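Local coordinates for protein inositol-3-phosphate synthase (Caenorhabditis elegans, PDB 1VKO) that belongs to the myo-inositol-1-phosphate synthase family, forms a four-chain assembly and binds nicotinamide-adenine-dinucleotide through a Rossmann-type domain, at residues V120-T125 / P141-V146; K73-G78 / A458-Y463; M417-C422 / T431-N436; A114-S119 / L447-A452. One frame throughout, in Å; residues are numbered along the deposited sequence.

Contact 1. Residues V120-T125 / P141-V146; sequences VTQTAT and PFKDIV
The carbonyl oxygen of Ala124 takes the backbone N-H of Phe142 in a nearly straight hydrogen bond, with N and O 2.9 Å apart. The donor lies 29° out of the carbonyl plane. This bond sits next to a short antiparallel bridge, where Thr125 and Pro141 form a non-hydrogen-bonded pair with diverging side chains. A water makes a second link. It donates to Thr121 O at 2.7 Å and accepts from the backbone N of Lys143. The two peptide groups are thus joined through the water.

Phe142 makes the largest side-chain contribution. Its CG lies anti to the backbone N (chi1 -169°), and the ring is carried alongside the turn of helix 120-123. There CD2 comes to 3.8 Å from Thr121 CA, and CE2 meets the CG2 methyl of Thr121. Lys143 runs across Gln122 at about a right angle. Its CE lies 3.5 Å from Gln122 O, and the touching atoms are its aliphatic CB, CD and CE. The hydroxyl of Thr121 turns elsewhere, to Asp450, and that of Thr125 to Ser387 of the second subunit.

The contact closes the base of the hairpin formed by strands 125-131 and 136-141. Phe142 also packs on Leu505 and Val509 of helix 498-513, while Thr121 rests against helix 440-458.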
loop_
_atom_site.group_PDB
_atom_site.type_symbol
_atom_site.label_atom_id
_atom_site.label_comp_id
_atom_site.label_asym_id
_atom_site.label_seq_id
_atom_site.Cartn_x
_atom_site.Cartn_y
_atom_site.Cartn_z
ATOM N N VAL A 120 15.664 -1.286 23.300
ATOM C CA VAL A 120 17.075 -1.344 22.891
ATOM C C VAL A 120 17.939 -1.962 24.002
ATOM O O VAL A 120 18.741 -2.877 23.738
ATOM C CB VAL A 120 17.664 0.020 22.472
ATOM C CG1 VAL A 120 19.150 -0.091 22.142
ATOM C CG2 VAL A 120 16.955 0.569 21.248
ATOM N N THR A 121 17.762 -1.517 25.244
ATOM C CA THR A 121 18.677 -1.936 26.307
ATOM C C THR A 121 18.527 -3.410 26.628
ATOM O O THR A 121 19.503 -4.040 26.951
ATOM C CB THR A 121 18.523 -1.085 27.572
ATOM O OG1 THR A 121 17.177 -1.152 28.076
ATOM C CG2 THR A 121 18.748 0.401 27.258
ATOM N N GLN A 122 17.314 -3.957 26.505
ATOM C CA GLN A 122 17.054 -5.317 26.925
ATOM C C GLN A 122 17.287 -6.302 25.803
ATOM O O GLN A 122 17.505 -7.465 26.091
ATOM C CB GLN A 122 15.632 -5.524 27.481
ATOM C CG GLN A 122 15.281 -4.746 28.740
ATOM C CD GLN A 122 16.363 -4.819 29.839
ATOM O OE1 GLN A 122 16.962 -3.799 30.197
ATOM N NE2 GLN A 122 16.600 -6.013 30.367
ATOM N N THR A 123 17.246 -5.851 24.537
ATOM C CA THR A 123 17.323 -6.773 23.386
ATOM C C THR A 123 18.229 -6.412 22.194
ATOM O O THR A 123 18.476 -7.276 21.345
ATOM C CB THR A 123 15.884 -7.238 22.880
ATOM O OG1 THR A 123 15.312 -6.262 22.013
ATOM C CG2 THR A 123 14.887 -7.291 24.008
ATOM N N ALA A 124 18.739 -5.185 22.101
ATOM C CA ALA A 124 19.771 -4.924 21.082
ATOM C C ALA A 124 21.038 -5.735 21.363
ATOM O O ALA A 124 21.383 -5.998 22.529
ATOM C CB ALA A 124 20.100 -3.429 20.979
ATOM N N THR A 125 21.700 -6.193 20.304
ATOM C CA THR A 125 23.053 -6.718 20.478
ATOM C C THR A 125 24.042 -5.793 19.777
ATOM O O THR A 125 23.668 -4.963 18.930
ATOM C CB THR A 125 23.216 -8.137 19.967
ATOM O OG1 THR A 125 22.852 -8.168 18.590
ATOM C CG2 THR A 125 22.264 -9.147 20.698
ATOM N N PRO A 141 24.706 -8.955 23.918
ATOM C CA PRO A 141 23.608 -8.144 24.396
ATOM C C PRO A 141 24.156 -6.810 24.909
ATOM O O PRO A 141 25.183 -6.767 25.605
ATOM C CB PRO A 141 23.018 -8.983 25.545
ATOM C CG PRO A 141 23.389 -10.409 25.192
ATOM C CD PRO A 141 24.749 -10.285 24.569
ATOM N N PHE A 142 23.483 -5.731 24.546
ATOM C CA PHE A 142 23.745 -4.454 25.125
ATOM C C PHE A 142 23.908 -4.519 26.658
ATOM O O PHE A 142 24.781 -3.840 27.226
ATOM C CB PHE A 142 22.596 -3.526 24.767
ATOM C CG PHE A 142 22.863 -2.097 25.081
ATOM C CD1 PHE A 142 23.510 -1.289 24.156
ATOM C CD2 PHE A 142 22.475 -1.555 26.310
ATOM C CE1 PHE A 142 23.780 0.042 24.458
ATOM C CE2 PHE A 142 22.728 -0.231 26.619
ATOM C CZ PHE A 142 23.390 0.571 25.692
ATOM N N LYS A 143 23.073 -5.303 27.337
ATOM C CA LYS A 143 23.034 -5.230 28.805
ATOM C C LYS A 143 24.216 -5.956 29.444
ATOM O O LYS A 143 24.423 -5.849 30.637
ATOM C CB LYS A 143 21.712 -5.760 29.345
ATOM C CG LYS A 143 21.415 -7.220 28.969
ATOM C CD LYS A 143 19.931 -7.485 29.086
ATOM C CE LYS A 143 19.587 -8.838 28.554
ATOM N NZ LYS A 143 20.148 -9.793 29.555
ATOM N N ASP A 144 24.993 -6.670 28.624
ATOM C CA ASP A 144 26.191 -7.350 29.076
ATOM C C ASP A 144 27.453 -6.463 29.065
ATOM O O ASP A 144 28.484 -6.846 29.603
ATOM C CB ASP A 144 26.434 -8.586 28.209
ATOM C CG ASP A 144 25.420 -9.693 28.460
ATOM O OD1 ASP A 144 24.464 -9.499 29.226
ATOM O OD2 ASP A 144 25.492 -10.805 27.915
ATOM N N ILE A 145 27.384 -5.291 28.436
ATOM C CA ILE A 145 28.559 -4.458 28.264
ATOM C C ILE A 145 28.911 -3.674 29.536
ATOM O O ILE A 145 29.961 -3.909 30.118
ATOM C CB ILE A 145 28.400 -3.557 27.034
ATOM C CG1 ILE A 145 28.302 -4.414 25.780
ATOM C CG2 ILE A 145 29.567 -2.601 26.916
ATOM C CD1 ILE A 145 27.894 -3.590 24.533
ATOM N N VAL A 146 28.059 -2.733 29.945
ATOM C CA VAL A 146 28.123 -2.202 31.311
ATOM C C VAL A 146 26.828 -2.587 32.039
ATOM O O VAL A 146 25.770 -2.634 31.429
ATOM C CB VAL A 146 28.459 -0.671 31.420
ATOM C CG1 VAL A 146 29.844 -0.370 30.881
ATOM C CG2 VAL A 146 27.462 0.183 30.725
HETATM O O HOH W 1 20.476 -6.378 26.046
#

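Contact 2. Residues K73-G78 / A458-Y463; sequences KPRKTG and ASRVSY
Pro74 and Arg460 are the nearest residues along the two backbones, yet their CA atoms are 7.8 Å apart. No backbone hydrogen bond joins the segments. Residues 73-76 form an extended link that leads into strand 77-82. On the other side, a type I beta turn from Ala458 to Val461 leads from helix 440-458 into strand 461-464. Its closing bond runs from Val461 N to Ala458 O, 3.1 Å.

Arg460 reaches from this turn to the 73-75 backbone. Its chain bends at chi3 (-74°), which brings one face of the guanidinium over Pro74 CA. That CA stands near the rim of the group, 3.5 Å from Arg460 NE. The ring atom CG of Pro74 is 3.8 Å from Arg460 NH2. Further back, CD of Arg460 touches Lys73 O at 3.3 Å. The charged end has its own partners: NH2 meets Glu456 in a salt bridge and also Pro147 O, and NH1 binds Val71 O. The other oxygen of Glu456 accepts the backbone N of Arg75.

Arg75 runs past Arg460 in the opposite direction. CG of Arg460 lies over one face of the Arg75 guanidinium, 3.6 Å from Arg75 NH1. The two guanidinium planes are 74° apart. NH1 of Arg75 also makes a weak, bent hydrogen bond to Ser459 O, 3.4 Å long.

The arrangement is a junction of two sheets. Strand 77-82 belongs to the parallel sheet of the Rossmann-type domain, and strand 461-464 to the antiparallel sheet that includes strand 56-71.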
loop_
_atom_site.group_PDB
_atom_site.type_symbol
_atom_site.label_atom_id
_atom_site.label_comp_id
_atom_site.label_asym_id
_atom_site.label_seq_id
_atom_site.Cartn_x
_atom_site.Cartn_y
_atom_site.Cartn_z
ATOM N N LYS A 73 27.537 -1.267 40.131
ATOM C CA LYS A 73 26.270 -1.740 40.684
ATOM C C LYS A 73 25.183 -0.716 40.415
ATOM O O LYS A 73 25.311 0.428 40.846
ATOM C CB LYS A 73 26.349 -2.056 42.177
ATOM C CG LYS A 73 25.263 -3.027 42.615
ATOM C CD LYS A 73 24.638 -2.647 43.946
ATOM C CE LYS A 73 25.348 -3.301 45.121
ATOM N NZ LYS A 73 24.743 -2.931 46.450
ATOM N N PRO A 74 24.149 -1.103 39.658
ATOM C CA PRO A 74 23.007 -0.223 39.443
ATOM C C PRO A 74 22.360 0.132 40.775
ATOM O O PRO A 74 22.227 -0.731 41.640
ATOM C CB PRO A 74 22.088 -1.058 38.544
ATOM C CG PRO A 74 23.050 -1.964 37.803
ATOM C CD PRO A 74 24.017 -2.357 38.886
ATOM N N ARG A 75 22.004 1.410 40.933
ATOM C CA ARG A 75 21.359 1.902 42.147
ATOM C C ARG A 75 19.884 1.483 42.233
ATOM O O ARG A 75 19.247 1.183 41.202
ATOM C CB ARG A 75 21.468 3.419 42.210
ATOM C CG ARG A 75 22.788 3.917 42.770
ATOM C CD ARG A 75 23.887 4.061 41.721
ATOM N NE ARG A 75 25.096 4.698 42.257
ATOM C CZ ARG A 75 25.529 5.903 41.920
ATOM N NH1 ARG A 75 24.872 6.651 41.039
ATOM N NH2 ARG A 75 26.635 6.360 42.457
ATOM N N LYS A 76 19.346 1.458 43.461
ATOM C CA LYS A 76 17.927 1.133 43.679
ATOM C C LYS A 76 17.087 2.262 43.124
ATOM O O LYS A 76 17.250 3.415 43.530
ATOM C CB LYS A 76 17.611 0.909 45.153
ATOM C CG LYS A 76 16.273 0.210 45.356
ATOM C CD LYS A 76 15.852 0.155 46.827
ATOM C CE LYS A 76 14.536 -0.596 46.933
ATOM N NZ LYS A 76 13.926 -0.508 48.284
ATOM N N THR A 77 16.188 1.936 42.211
ATOM C CA THR A 77 15.624 2.955 41.303
ATOM C C THR A 77 14.104 3.040 41.269
ATOM O O THR A 77 13.419 2.080 40.957
ATOM C CB THR A 77 16.204 2.720 39.887
ATOM O OG1 THR A 77 17.605 3.000 39.931
ATOM C CG2 THR A 77 15.685 3.718 38.858
ATOM N N GLY A 78 13.579 4.210 41.601
ATOM C CA GLY A 78 12.140 4.448 41.489
ATOM C C GLY A 78 11.853 5.281 40.259
ATOM O O GLY A 78 12.615 6.199 39.941
ATOM N N ALA A 458 23.653 6.695 33.141
ATOM C CA ALA A 458 24.422 7.931 33.029
ATOM C C ALA A 458 24.712 8.535 34.423
ATOM O O ALA A 458 25.751 9.201 34.637
ATOM C CB ALA A 458 23.715 8.925 32.118
ATOM N N SER A 459 23.802 8.290 35.371
ATOM C CA SER A 459 23.960 8.810 36.717
ATOM C C SER A 459 25.153 8.140 37.388
ATOM O O SER A 459 25.609 8.616 38.424
ATOM C CB SER A 459 22.678 8.650 37.542
ATOM O OG SER A 459 22.659 7.441 38.275
ATOM N N ARG A 460 25.657 7.059 36.773
ATOM C CA ARG A 460 26.806 6.269 37.264
ATOM C C ARG A 460 28.118 6.521 36.530
ATOM O O ARG A 460 29.145 5.931 36.854
ATOM C CB ARG A 460 26.505 4.763 37.234
ATOM C CG ARG A 460 25.718 4.296 38.448
ATOM C CD ARG A 460 25.515 2.772 38.534
ATOM N NE ARG A 460 24.520 2.304 37.569
ATOM C CZ ARG A 460 24.732 1.450 36.567
ATOM N NH1 ARG A 460 25.917 0.894 36.344
ATOM N NH2 ARG A 460 23.720 1.133 35.780
ATOM N N VAL A 461 28.098 7.384 35.536
ATOM C CA VAL A 461 29.306 7.638 34.759
ATOM C C VAL A 461 29.889 9.005 35.129
ATOM O O VAL A 461 29.150 9.975 35.287
ATOM C CB VAL A 461 29.030 7.557 33.225
ATOM C CG1 VAL A 461 30.297 7.828 32.423
ATOM C CG2 VAL A 461 28.429 6.200 32.846
ATOM N N SER A 462 31.212 9.067 35.256
ATOM C CA SER A 462 31.921 10.350 35.353
ATOM C C SER A 462 33.226 10.303 34.553
ATOM O O SER A 462 33.685 9.243 34.174
ATOM C CB SER A 462 32.191 10.695 36.816
ATOM O OG SER A 462 32.980 9.687 37.432
ATOM N N TYR A 463 33.817 11.460 34.287
ATOM C CA TYR A 463 35.045 11.521 33.487
ATOM C C TYR A 463 35.958 12.650 33.996
ATOM O O TYR A 463 35.503 13.564 34.666
ATOM C CB TYR A 463 34.700 11.717 31.995
ATOM C CG TYR A 463 34.168 13.095 31.688
ATOM C CD1 TYR A 463 32.895 13.482 32.107
ATOM C CD2 TYR A 463 34.946 14.020 31.012
ATOM C CE1 TYR A 463 32.414 14.743 31.858
ATOM C CE2 TYR A 463 34.468 15.301 30.745
ATOM C CZ TYR A 463 33.201 15.661 31.169
ATOM O OH TYR A 463 32.708 16.940 30.920
#

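Contact 3. Residues M417-C422 / T431-N436; sequences MDEYIC and TFVVHN
Strands 413-423 and 429-439 form a beta hairpin, and this contact is its regular antiparallel ladder. The axes of the two strand segments approach to 4.8 Å, at 171° between their directions. Asp418 with Val434 and Tyr420 with Phe432 are the hydrogen-bonded pairs. The hydrogen bonds from Tyr420 N to Phe432 O and from Phe432 N to Tyr420 O both measure 2.8 Å. The non-hydrogen-bonded pairs, between and beyond them, add CA-H...O contacts, such as Thr431 CA to Tyr420 O.

One face bears Asp418, Tyr420, Val434 and Phe432. CB of Tyr420 lies 4.2 Å from CD1 of Phe432, and Tyr420 O meets the edge of the Phe432 ring. Both rings meet Phe336 of helix 329-342 edge-to-face. Asp418 is held by Gln329, a residue of the pyrophosphate pocket, and by Ser352.

The other face bears Met417, Glu419, Ile421, Thr431, Val433 and His435. CG of Met417 is 3.4 Å from His435 ND1. The sulfur SD lies at the edge of the imidazole, 4.8 Å from its centroid. His435 ND1 is buried and has no polar partner in the model. Ile421 and Thr431 lie side by side, CG1 to CG2 3.8 Å. Glu419 forms a salt bridge with Arg415 of the third subunit.

Thr431, Phe432, Val433, His435 and Asn436 pair antiparallel with a strand of the second subunit. The hairpin is therefore part of a sheet that continues from one subunit into the next, with helix 329-342 packed on one face.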
loop_
_atom_site.group_PDB
_atom_site.type_symbol
_atom_site.label_atom_id
_atom_site.label_comp_id
_atom_site.label_asym_id
_atom_site.label_seq_id
_atom_site.Cartn_x
_atom_site.Cartn_y
_atom_site.Cartn_z
ATOM N N MET A 417 0.444 6.027 7.377
ATOM C CA MET A 417 0.457 5.913 5.918
ATOM C C MET A 417 1.351 6.993 5.347
ATOM O O MET A 417 1.137 8.189 5.590
ATOM C CB MET A 417 -0.963 5.984 5.351
ATOM C CG MET A 417 -1.761 4.709 5.666
ATOM S SD MET A 417 -3.525 4.720 5.285
ATOM C CE MET A 417 -3.561 4.569 3.489
ATOM N N ASP A 418 2.376 6.563 4.613
ATOM C CA ASP A 418 3.433 7.467 4.165
ATOM C C ASP A 418 3.708 7.326 2.689
ATOM O O ASP A 418 3.599 6.228 2.123
ATOM C CB ASP A 418 4.734 7.210 4.918
ATOM C CG ASP A 418 4.629 7.502 6.409
ATOM O OD1 ASP A 418 3.771 6.896 7.075
ATOM O OD2 ASP A 418 5.388 8.303 7.014
ATOM N N GLU A 419 4.065 8.445 2.064
ATOM C CA GLU A 419 4.597 8.419 0.699
ATOM C C GLU A 419 5.951 9.143 0.648
ATOM O O GLU A 419 6.039 10.325 0.985
ATOM C CB GLU A 419 3.593 9.038 -0.266
ATOM C CG GLU A 419 3.877 8.698 -1.710
ATOM C CD GLU A 419 3.148 9.606 -2.673
ATOM O OE1 GLU A 419 3.482 10.810 -2.702
ATOM O OE2 GLU A 419 2.262 9.112 -3.415
ATOM N N TYR A 420 7.002 8.436 0.239
ATOM C CA TYR A 420 8.301 9.087 -0.064
ATOM C C TYR A 420 8.563 9.122 -1.577
ATOM O O TYR A 420 8.518 8.083 -2.250
ATOM C CB TYR A 420 9.462 8.369 0.626
ATOM C CG TYR A 420 9.421 8.357 2.163
ATOM C CD1 TYR A 420 8.451 7.611 2.873
ATOM C CD2 TYR A 420 10.397 9.055 2.901
ATOM C CE1 TYR A 420 8.442 7.608 4.323
ATOM C CE2 TYR A 420 10.393 9.060 4.338
ATOM C CZ TYR A 420 9.427 8.337 5.025
ATOM O OH TYR A 420 9.474 8.357 6.388
ATOM N N ILE A 421 8.833 10.322 -2.101
ATOM C CA ILE A 421 9.211 10.509 -3.506
ATOM C C ILE A 421 10.607 11.119 -3.594
ATOM O O ILE A 421 10.857 12.219 -3.079
ATOM C CB ILE A 421 8.228 11.422 -4.256
ATOM C CG1 ILE A 421 6.794 10.891 -4.138
ATOM C CG2 ILE A 421 8.693 11.569 -5.711
ATOM C CD1 ILE A 421 5.711 11.891 -4.539
ATOM N N CYS A 422 11.495 10.410 -4.277
ATOM C CA CYS A 422 12.876 10.825 -4.388
ATOM C C CYS A 422 13.174 11.031 -5.827
ATOM O O CYS A 422 12.577 10.391 -6.681
ATOM C CB CYS A 422 13.820 9.743 -3.844
ATOM S SG CYS A 422 13.634 9.540 -2.076
ATOM N N THR A 431 9.461 6.100 -6.029
ATOM C CA THR A 431 8.373 6.369 -5.142
ATOM C C THR A 431 8.182 5.150 -4.225
ATOM O O THR A 431 7.985 4.027 -4.702
ATOM C CB THR A 431 7.074 6.678 -5.946
ATOM O OG1 THR A 431 7.323 7.714 -6.914
ATOM C CG2 THR A 431 6.000 7.274 -5.020
ATOM N N PHE A 432 8.259 5.380 -2.925
ATOM C CA PHE A 432 7.947 4.341 -1.913
ATOM C C PHE A 432 6.631 4.722 -1.251
ATOM O O PHE A 432 6.517 5.803 -0.668
ATOM C CB PHE A 432 9.015 4.250 -0.795
ATOM C CG PHE A 432 10.477 4.181 -1.278
ATOM C CD1 PHE A 432 11.129 5.316 -1.785
ATOM C CD2 PHE A 432 11.215 2.990 -1.145
ATOM C CE1 PHE A 432 12.491 5.259 -2.207
ATOM C CE2 PHE A 432 12.591 2.908 -1.550
ATOM C CZ PHE A 432 13.224 4.046 -2.087
ATOM N N VAL A 433 5.635 3.852 -1.351
ATOM C CA VAL A 433 4.390 3.981 -0.555
ATOM C C VAL A 433 4.437 2.963 0.601
ATOM O O VAL A 433 4.778 1.819 0.360
ATOM C CB VAL A 433 3.101 3.729 -1.414
ATOM C CG1 VAL A 433 1.816 3.878 -0.548
ATOM C CG2 VAL A 433 3.046 4.642 -2.670
ATOM N N VAL A 434 4.064 3.366 1.829
ATOM C CA VAL A 434 4.227 2.546 3.053
ATOM C C VAL A 434 2.969 2.486 3.930
ATOM O O VAL A 434 2.336 3.511 4.165
ATOM C CB VAL A 434 5.385 3.104 3.944
ATOM C CG1 VAL A 434 5.529 2.317 5.249
ATOM C CG2 VAL A 434 6.691 3.090 3.210
ATOM N N HIS A 435 2.613 1.304 4.430
ATOM C CA HIS A 435 1.567 1.176 5.465
ATOM C C HIS A 435 2.083 0.416 6.710
ATOM O O HIS A 435 2.518 -0.734 6.604
ATOM C CB HIS A 435 0.264 0.563 4.904
ATOM C CG HIS A 435 -0.852 0.485 5.914
ATOM N ND1 HIS A 435 -1.911 1.372 5.930
ATOM C CD2 HIS A 435 -1.069 -0.373 6.947
ATOM C CE1 HIS A 435 -2.729 1.070 6.927
ATOM N NE2 HIS A 435 -2.242 0.016 7.561
ATOM N N ASN A 436 1.985 1.073 7.873
ATOM C CA ASN A 436 2.630 0.687 9.127
ATOM C C ASN A 436 1.678 0.588 10.340
ATOM O O ASN A 436 1.322 1.605 10.942
ATOM C CB ASN A 436 3.683 1.730 9.468
ATOM C CG ASN A 436 4.632 1.284 10.562
ATOM O OD1 ASN A 436 4.579 0.136 11.030
ATOM N ND2 ASN A 436 5.535 2.200 10.975
#

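Contact 4. Residues A114-S119 / L447-A452; sequences ANYFGS and LIYDLA
The rings of Tyr116 and Tyr449 cross at about a right angle, with their planes at 87° and their centroids 5.5 Å apart. Their nearest atoms are CE1 of Tyr116 and CE2 of Tyr449, at 3.5 Å. The approach is oblique. Each hydroxyl is held elsewhere, Tyr116 OH by Asn152 and Tyr449 OH by Ala92 O.

Ser119 OG donates to Asp450 OD1 at 2.6 Å, meeting the carboxylate on its syn side but 30° out of its plane. OG lies anti to the backbone N (chi1 -171°), which turns it to the aspartate. The other oxygen, OD2, takes the backbone N of Val120, and OD1 also binds the Thr121 hydroxyl. The buried carboxylate is thus gripped by three groups from the start of helix 120-123. CD1 of Leu447 touches Gly118 O, and the Leu447 side chain lies about 7 Å from the bound nicotinamide-adenine-dinucleotide and from the pyrophosphate.

Ser119 is the N-cap of that helix, its OG weakly hydrogen-bonded to Gln122 N, and a type II beta turn from Tyr116 leads into it. The arrangement is a capped helix start docked on the side of helix 440-458, close to the ligand site.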
loop_
_atom_site.group_PDB
_atom_site.type_symbol
_atom_site.label_atom_id
_atom_site.label_comp_id
_atom_site.label_asym_id
_atom_site.label_seq_id
_atom_site.Cartn_x
_atom_site.Cartn_y
_atom_site.Cartn_z
ATOM N N ALA A 114 5.016 -13.139 28.308
ATOM C CA ALA A 114 5.602 -11.813 28.552
ATOM C C ALA A 114 7.034 -11.709 28.005
ATOM O O ALA A 114 7.807 -12.680 28.069
ATOM C CB ALA A 114 5.581 -11.492 30.008
ATOM N N ASN A 115 7.368 -10.557 27.420
ATOM C CA ASN A 115 8.765 -10.245 27.121
ATOM C C ASN A 115 9.053 -8.744 27.100
ATOM O O ASN A 115 8.188 -7.946 27.455
ATOM C CB ASN A 115 9.230 -10.922 25.823
ATOM C CG ASN A 115 8.453 -10.457 24.600
ATOM O OD1 ASN A 115 7.965 -9.329 24.543
ATOM N ND2 ASN A 115 8.362 -11.324 23.601
ATOM N N TYR A 116 10.280 -8.387 26.711
ATOM C CA TYR A 116 10.735 -6.990 26.623
ATOM C C TYR A 116 11.226 -6.696 25.243
ATOM O O TYR A 116 12.162 -5.947 25.104
ATOM C CB TYR A 116 11.864 -6.616 27.633
ATOM C CG TYR A 116 11.389 -6.497 29.083
ATOM C CD1 TYR A 116 10.373 -5.620 29.426
ATOM C CD2 TYR A 116 11.933 -7.284 30.085
ATOM C CE1 TYR A 116 9.913 -5.533 30.698
ATOM C CE2 TYR A 116 11.485 -7.182 31.399
ATOM C CZ TYR A 116 10.474 -6.309 31.689
ATOM O OH TYR A 116 9.978 -6.220 32.954
ATOM N N PHE A 117 10.588 -7.240 24.212
ATOM C CA PHE A 117 10.991 -6.873 22.853
ATOM C C PHE A 117 10.766 -5.374 22.566
ATOM O O PHE A 117 9.940 -4.705 23.192
ATOM C CB PHE A 117 10.275 -7.732 21.812
ATOM C CG PHE A 117 10.853 -9.114 21.641
ATOM C CD1 PHE A 117 11.763 -9.645 22.567
ATOM C CD2 PHE A 117 10.447 -9.909 20.557
ATOM C CE1 PHE A 117 12.283 -10.933 22.421
ATOM C CE2 PHE A 117 10.953 -11.216 20.391
ATOM C CZ PHE A 117 11.870 -11.733 21.335
ATOM N N GLY A 118 11.538 -4.846 21.633
ATOM C CA GLY A 118 11.474 -3.437 21.346
ATOM C C GLY A 118 12.084 -2.524 22.376
ATOM O O GLY A 118 11.919 -1.309 22.267
ATOM N N SER A 119 12.768 -3.098 23.377
ATOM C CA SER A 119 13.647 -2.346 24.284
ATOM C C SER A 119 15.048 -2.408 23.670
ATOM O O SER A 119 15.558 -3.498 23.483
ATOM C CB SER A 119 13.646 -3.025 25.671
ATOM O OG SER A 119 14.304 -2.253 26.685
ATOM N N LEU A 447 10.186 1.969 25.468
ATOM C CA LEU A 447 10.994 3.189 25.357
ATOM C C LEU A 447 10.982 3.936 26.673
ATOM O O LEU A 447 11.918 4.654 27.020
ATOM C CB LEU A 447 10.473 4.103 24.240
ATOM C CG LEU A 447 10.942 3.970 22.782
ATOM C CD1 LEU A 447 10.933 2.555 22.269
ATOM C CD2 LEU A 447 10.087 4.846 21.876
ATOM N N ILE A 448 9.904 3.786 27.413
ATOM C CA ILE A 448 9.881 4.329 28.730
ATOM C C ILE A 448 10.906 3.556 29.560
ATOM O O ILE A 448 11.645 4.170 30.322
ATOM C CB ILE A 448 8.497 4.249 29.345
ATOM C CG1 ILE A 448 7.571 5.301 28.707
ATOM C CG2 ILE A 448 8.611 4.466 30.878
ATOM C CD1 ILE A 448 6.120 5.094 28.997
ATOM N N TYR A 449 10.992 2.228 29.395
ATOM C CA TYR A 449 11.976 1.478 30.173
ATOM C C TYR A 449 13.372 1.887 29.741
ATOM O O TYR A 449 14.218 2.050 30.581
ATOM C CB TYR A 449 11.846 -0.044 30.083
ATOM C CG TYR A 449 10.501 -0.628 30.341
ATOM C CD1 TYR A 449 9.674 -0.142 31.335
ATOM C CD2 TYR A 449 10.059 -1.702 29.578
ATOM C CE1 TYR A 449 8.422 -0.723 31.576
ATOM C CE2 TYR A 449 8.825 -2.291 29.803
ATOM C CZ TYR A 449 8.027 -1.800 30.793
ATOM O OH TYR A 449 6.791 -2.344 30.947
ATOM N N ASP A 450 13.607 2.119 28.449
ATOM C CA ASP A 450 14.950 2.486 28.024
ATOM C C ASP A 450 15.385 3.853 28.518
ATOM O O ASP A 450 16.565 4.040 28.899
ATOM C CB ASP A 450 15.101 2.453 26.518
ATOM C CG ASP A 450 14.905 1.057 25.921
ATOM O OD1 ASP A 450 15.394 0.067 26.523
ATOM O OD2 ASP A 450 14.299 0.871 24.829
ATOM N N LEU A 451 14.474 4.830 28.484
ATOM C CA LEU A 451 14.849 6.187 28.923
ATOM C C LEU A 451 15.246 6.150 30.415
ATOM O O LEU A 451 16.306 6.641 30.820
ATOM C CB LEU A 451 13.725 7.191 28.656
ATOM C CG LEU A 451 13.388 7.531 27.194
ATOM C CD1 LEU A 451 11.921 7.920 27.098
ATOM C CD2 LEU A 451 14.276 8.634 26.623
ATOM N N ALA A 452 14.406 5.537 31.232
ATOM C CA ALA A 452 14.717 5.440 32.639
ATOM C C ALA A 452 16.101 4.784 32.769
ATOM O O ALA A 452 16.953 5.253 33.541
ATOM C CB ALA A 452 13.638 4.633 33.375
#

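Contacts 1, 3 and 4 are buried, and all three touch the second subunit. Contact 2 is at the surface, though Arg460 is buried. Contacts 1 and 4 touch each other: Asp450 of contact 4 binds Val120 and Thr121 of contact 1. Helix 440-458 follows the hairpin of contact 3, carries one side of contact 4 and ends at the turn of contact 2. The chemistry differs with place. Contact 3 is a backbone ladder. Contact 1 relies on one backbone hydrogen bond, a bridging water and a phenylalanine. Contact 4 combines a serine-carboxylate hydrogen bond with a pair of crossed tyrosine rings, and contact 2 rests on arginine chains.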